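Local coordinates for hypothetical protein Atu0492 (Agrobacterium tumefaciens, PDB 2GMY), which is of unknown function but, as a member of the AhpD-like carboxymuconolactone decarboxylase family, probably acts in antioxidant defence, at residues L40-I45 against G128-W133; R86-W91 against V121-A126. All coordinates share one frame; numbering follows the deposited sequence.

Interaction 1. Residues L40-I45 against G128-W133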
loop_
_atom_site.group_PDB
_atom_site.type_symbol
_atom_site.label_atom_id
_atom_site.label_comp_id
_atom_site.label_asym_id
_atom_site.label_seq_id
_atom_site.Cartn_x
_atom_site.Cartn_y
_atom_site.Cartn_z
ATOM N N LEU A 40 10.079 -18.638 10.782
ATOM C CA LEU A 40 9.272 -19.056 9.635
ATOM C C LEU A 40 8.333 -17.933 9.221
ATOM O O LEU A 40 8.264 -17.570 8.039
ATOM C CB LEU A 40 8.500 -20.345 9.948
ATOM C CG LEU A 40 7.589 -20.874 8.832
ATOM C CD1 LEU A 40 8.348 -21.087 7.518
ATOM C CD2 LEU A 40 6.945 -22.158 9.298
ATOM N N ARG A 41 7.637 -17.350 10.188
ATOM C CA ARG A 41 6.661 -16.302 9.844
ATOM C C ARG A 41 7.311 -15.069 9.210
ATOM O O ARG A 41 6.846 -14.595 8.159
ATOM C CB ARG A 41 5.804 -15.905 11.053
ATOM C CG ARG A 41 4.789 -14.802 10.750
ATOM C CD ARG A 41 3.782 -15.182 9.662
ATOM N NE ARG A 41 2.985 -13.994 9.343
ATOM C CZ ARG A 41 2.194 -13.887 8.283
ATOM N NH1 ARG A 41 2.055 -14.913 7.434
ATOM N NH2 ARG A 41 1.531 -12.750 8.082
ATOM N N ALA A 42 8.398 -14.572 9.810
ATOM C CA ALA A 42 9.076 -13.394 9.261
ATOM C C ALA A 42 9.595 -13.683 7.854
ATOM O O ALA A 42 9.508 -12.837 6.958
ATOM C CB ALA A 42 10.201 -12.925 10.186
ATOM N N SER A 43 10.129 -14.893 7.666
ATOM C CA SER A 43 10.638 -15.280 6.347
ATOM C C SER A 43 9.543 -15.302 5.274
ATOM O O SER A 43 9.775 -14.877 4.136
ATOM C CB SER A 43 11.348 -16.634 6.426
ATOM O OG SER A 43 12.469 -16.540 7.291
ATOM N N ILE A 44 8.354 -15.778 5.638
ATOM C CA ILE A 44 7.229 -15.754 4.710
ATOM C C ILE A 44 6.892 -14.293 4.350
ATOM O O ILE A 44 6.752 -13.943 3.164
ATOM C CB ILE A 44 6.017 -16.482 5.285
ATOM C CG1 ILE A 44 6.301 -17.987 5.360
ATOM C CG2 ILE A 44 4.781 -16.249 4.419
ATOM C CD1 ILE A 44 5.328 -18.754 6.273
ATOM N N ILE A 45 6.774 -13.437 5.359
ATOM C CA ILE A 45 6.416 -12.035 5.099
ATOM C C ILE A 45 7.412 -11.403 4.148
ATOM O O ILE A 45 7.044 -10.677 3.203
ATOM C CB ILE A 45 6.376 -11.232 6.405
ATOM C CG1 ILE A 45 5.227 -11.730 7.285
ATOM C CG2 ILE A 45 6.241 -9.740 6.116
ATOM C CD1 ILE A 45 5.237 -11.152 8.684
ATOM N N GLY A 128 14.488 -9.308 14.870
ATOM C CA GLY A 128 15.527 -8.519 14.191
ATOM C C GLY A 128 16.508 -9.420 13.446
ATOM O O GLY A 128 16.844 -9.149 12.274
ATOM N N ALA A 129 16.959 -10.488 14.114
ATOM C CA ALA A 129 17.928 -11.412 13.527
ATOM C C ALA A 129 17.414 -12.060 12.235
ATOM O O ALA A 129 18.112 -12.060 11.220
ATOM C CB ALA A 129 18.355 -12.469 14.542
ATOM N N ILE A 130 16.187 -12.578 12.242
ATOM C CA ILE A 130 15.692 -13.218 11.020
ATOM C C ILE A 130 15.492 -12.162 9.939
ATOM O O ILE A 130 15.736 -12.415 8.766
ATOM C CB ILE A 130 14.421 -14.086 11.258
ATOM C CG1 ILE A 130 14.019 -14.824 9.969
ATOM C CG2 ILE A 130 13.300 -13.268 11.868
ATOM C CD1 ILE A 130 15.115 -15.779 9.416
ATOM N N ASN A 131 15.093 -10.957 10.344
ATOM C CA ASN A 131 14.922 -9.892 9.362
ATOM C C ASN A 131 16.246 -9.539 8.661
ATOM O O ASN A 131 16.258 -9.145 7.489
ATOM C CB ASN A 131 14.265 -8.667 9.999
ATOM C CG ASN A 131 12.762 -8.713 9.862
ATOM O OD1 ASN A 131 12.202 -8.273 8.856
ATOM N ND2 ASN A 131 12.095 -9.288 10.857
ATOM N N THR A 132 17.357 -9.719 9.382
ATOM C CA THR A 132 18.685 -9.542 8.807
ATOM C C THR A 132 19.005 -10.688 7.836
ATOM O O THR A 132 19.399 -10.444 6.690
ATOM C CB THR A 132 19.743 -9.389 9.910
ATOM O OG1 THR A 132 19.548 -8.116 10.553
ATOM C CG2 THR A 132 21.157 -9.421 9.319
ATOM N N TRP A 133 18.836 -11.931 8.277
ATOM C CA TRP A 133 19.084 -13.067 7.374
ATOM C C TRP A 133 18.230 -12.970 6.107
ATOM O O TRP A 133 18.719 -13.222 5.004
ATOM C CB TRP A 133 18.805 -14.403 8.061
ATOM C CG TRP A 133 19.824 -14.823 9.064
ATOM C CD1 TRP A 133 19.621 -15.016 10.403
ATOM C CD2 TRP A 133 21.200 -15.143 8.814
ATOM N NE1 TRP A 133 20.794 -15.429 11.003
ATOM C CE2 TRP A 133 21.777 -15.512 10.050
ATOM C CE3 TRP A 133 22.003 -15.148 7.663
ATOM C CZ2 TRP A 133 23.135 -15.891 10.173
ATOM C CZ3 TRP A 133 23.349 -15.516 7.780
ATOM C CH2 TRP A 133 23.899 -15.881 9.028
#
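Ala42 CB lies to one side of the plane of the Asn131 carboxamide, well out of it and 4.2 Å from ND2, a loose contact and not a polar one. The amide's rotation is fixed by hydrogen bonds: ND2 reaches Ile127 O and Thr96 OG1, while OD1 takes Arg135 and Asn46, so both ends of the buried amide have hydrogen-bond partners. On the far side of helix 32-45, one face of the Arg41 guanidinium carries Ile45 CG1, 3.6 Å above the plane and toward the rim.

Ile130 is the one side chain to touch both Ala42 and Ser43. With CG1 anti to its backbone N (chi1 -175°), it sends its two branches to different partners. Its CG2 rests 3.5 Å from Ala42 CB, while Ser43 OG lies against the CG1-CD1 arm, 3.5 Å from CD1. The small alanine lets the axes of the two segments come within 9.3 Å, crossing at -40°. The serine hydroxyl is hydrogen-bonded to Lys39 O and Asn134 OD1, so a small polar side chain can sit buried against the isoleucine.

Helix 49-61 closes one side of the pair, setting Cys51 and His55 against Ser43; helix 83-96 lies against Ala42, and helix 12-26 backs Ala129 and Trp133.

Interaction 2. Residues R86-W91 against V121-A126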
loop_
_atom_site.group_PDB
_atom_site.type_symbol
_atom_site.label_atom_id
_atom_site.label_comp_id
_atom_site.label_asym_id
_atom_site.label_seq_id
_atom_site.Cartn_x
_atom_site.Cartn_y
_atom_site.Cartn_z
ATOM N N ARG A 86 -0.683 -16.992 18.764
ATOM C CA ARG A 86 -1.306 -15.859 18.075
ATOM C C ARG A 86 -0.777 -14.514 18.538
ATOM O O ARG A 86 -0.603 -13.597 17.731
ATOM C CB ARG A 86 -2.831 -15.875 18.199
ATOM C CG ARG A 86 -3.449 -17.051 17.502
ATOM C CD ARG A 86 -4.971 -17.015 17.616
ATOM N NE ARG A 86 -5.554 -15.967 16.773
ATOM C CZ ARG A 86 -5.721 -16.067 15.453
ATOM N NH1 ARG A 86 -5.367 -17.175 14.802
ATOM N NH2 ARG A 86 -6.239 -15.046 14.779
ATOM N N ALA A 87 -0.523 -14.397 19.839
ATOM C CA ALA A 87 0.013 -13.166 20.398
ATOM C C ALA A 87 1.397 -12.919 19.807
ATOM O O ALA A 87 1.728 -11.814 19.385
ATOM C CB ALA A 87 0.089 -13.284 21.900
ATOM N N LEU A 88 2.203 -13.969 19.758
ATOM C CA LEU A 88 3.543 -13.864 19.200
ATOM C C LEU A 88 3.492 -13.525 17.704
ATOM O O LEU A 88 4.181 -12.620 17.255
ATOM C CB LEU A 88 4.305 -15.172 19.438
ATOM C CG LEU A 88 5.745 -15.262 18.929
ATOM C CD1 LEU A 88 6.593 -14.072 19.378
ATOM C CD2 LEU A 88 6.373 -16.590 19.373
ATOM N N LEU A 89 2.650 -14.234 16.951
ATOM C CA LEU A 89 2.503 -13.991 15.500
ATOM C C LEU A 89 2.115 -12.537 15.199
ATOM O O LEU A 89 2.658 -11.915 14.280
ATOM C CB LEU A 89 1.481 -14.959 14.901
ATOM C CG LEU A 89 2.007 -16.383 14.721
ATOM C CD1 LEU A 89 0.871 -17.397 14.671
ATOM C CD2 LEU A 89 2.905 -16.487 13.478
ATOM N N GLY A 90 1.192 -11.987 15.986
ATOM C CA GLY A 90 0.799 -10.574 15.816
ATOM C C GLY A 90 1.990 -9.633 15.929
ATOM O O GLY A 90 2.107 -8.640 15.177
ATOM N N TRP A 91 2.895 -9.954 16.856
ATOM C CA TRP A 91 4.075 -9.128 17.084
ATOM C C TRP A 91 5.113 -9.355 15.994
ATOM O O TRP A 91 5.733 -8.395 15.500
ATOM C CB TRP A 91 4.666 -9.441 18.448
ATOM C CG TRP A 91 5.740 -8.510 18.913
ATOM C CD1 TRP A 91 7.040 -8.842 19.204
ATOM C CD2 TRP A 91 5.621 -7.103 19.185
ATOM N NE1 TRP A 91 7.730 -7.739 19.642
ATOM C CE2 TRP A 91 6.890 -6.657 19.638
ATOM C CE3 TRP A 91 4.576 -6.181 19.094
ATOM C CZ2 TRP A 91 7.137 -5.322 19.991
ATOM C CZ3 TRP A 91 4.822 -4.844 19.457
ATOM C CH2 TRP A 91 6.094 -4.440 19.903
ATOM N N VAL A 121 12.062 -9.041 25.034
ATOM C CA VAL A 121 13.325 -8.567 24.476
ATOM C C VAL A 121 13.974 -9.659 23.639
ATOM O O VAL A 121 14.429 -9.402 22.516
ATOM C CB VAL A 121 14.280 -8.033 25.569
ATOM C CG1 VAL A 121 15.597 -7.559 24.942
ATOM C CG2 VAL A 121 13.614 -6.888 26.308
ATOM N N LYS A 122 14.013 -10.884 24.173
ATOM C CA LYS A 122 14.561 -12.035 23.418
ATOM C C LYS A 122 13.812 -12.239 22.095
ATOM O O LYS A 122 14.413 -12.407 21.037
ATOM C CB LYS A 122 14.495 -13.314 24.261
ATOM C CG LYS A 122 15.345 -13.255 25.520
ATOM C CD LYS A 122 15.201 -14.536 26.319
ATOM C CE LYS A 122 16.124 -14.512 27.521
ATOM N NZ LYS A 122 15.907 -15.741 28.326
ATOM N N ILE A 123 12.486 -12.205 22.170
ATOM C CA ILE A 123 11.640 -12.327 20.979
ATOM C C ILE A 123 11.957 -11.256 19.938
ATOM O O ILE A 123 12.086 -11.556 18.739
ATOM C CB ILE A 123 10.161 -12.227 21.388
ATOM C CG1 ILE A 123 9.720 -13.525 22.060
ATOM C CG2 ILE A 123 9.239 -11.927 20.183
ATOM C CD1 ILE A 123 8.482 -13.335 22.915
ATOM N N THR A 124 12.077 -10.009 20.395
ATOM C CA THR A 124 12.236 -8.882 19.481
ATOM C C THR A 124 13.629 -8.884 18.828
ATOM O O THR A 124 13.764 -8.585 17.646
ATOM C CB THR A 124 11.872 -7.548 20.169
ATOM O OG1 THR A 124 10.556 -7.661 20.750
ATOM C CG2 THR A 124 11.866 -6.414 19.160
ATOM N N VAL A 125 14.653 -9.269 19.581
ATOM C CA VAL A 125 15.976 -9.470 18.978
ATOM C C VAL A 125 15.924 -10.617 17.954
ATOM O O VAL A 125 16.514 -10.520 16.875
ATOM C CB VAL A 125 17.032 -9.755 20.080
ATOM C CG1 VAL A 125 18.361 -10.183 19.474
ATOM C CG2 VAL A 125 17.218 -8.507 20.967
ATOM N N ALA A 126 15.213 -11.696 18.282
ATOM C CA ALA A 126 15.053 -12.814 17.347
ATOM C C ALA A 126 14.367 -12.338 16.041
ATOM O O ALA A 126 14.781 -12.710 14.941
ATOM C CB ALA A 126 14.262 -13.939 17.998
#
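Trp91 presents the edge of its indole to Thr124, and its NE1 donates a hydrogen bond of 3.0 Å to Thr124 OG1. The bond is nearly straight (172°) and its acceptor lies only 5° out of the ring plane, directly ahead of the N-H. That aim depends on the first torsion of Trp91, which sets CG anti to the backbone N (chi1 -170°) and carries the ring across to helix 117-139. Thr124 OG1 is also hydrogen-bonded to Ile120 O one turn back, so the hydroxyl is gripped from both helices, and the one polar atom of the indole is satisfied in a buried place.

Beside this bond, Ile123 CG2 also comes up at the ring edge, 3.9 Å from Trp91 CD1. The same methyl meets Leu88 CD1 at 3.5 Å, and thus wedges between leucine and tryptophan. A branched isoleucine suits this spot because CG2, close to the backbone, can touch both.

Leu88 and Trp91 are both long enough to bridge the 11.5 Å between the segment axes. Phe108 meets the indole with planes at about 50°, and Phe140 of the second subunit packs on Thr124. Such a junction of obliquely crossed helices is consistent with the all-helical AhpD-like fold.

In the fold
Helix 117-139 is common to both interactions: its segment 121-126 serves interaction 2 and the next turns, 128-133, serve interaction 1. In chain order the segments run 40-45, 86-91, 121-126 and 128-133, so interaction 2 falls wholly between the two halves of interaction 1. Their centres lie 11 Å apart, with interaction 1 about 4 Å from the centre of the chain and interaction 2 about 9 Å. Helices 32-45 and 83-96 also meet directly, Arg41 CG lying 3.7 Å from Leu89 CD2, so the three helices form one connected core. Both contacts reach the second subunit, making helix 117-139 part of the subunit interface as well as the interior of the chain.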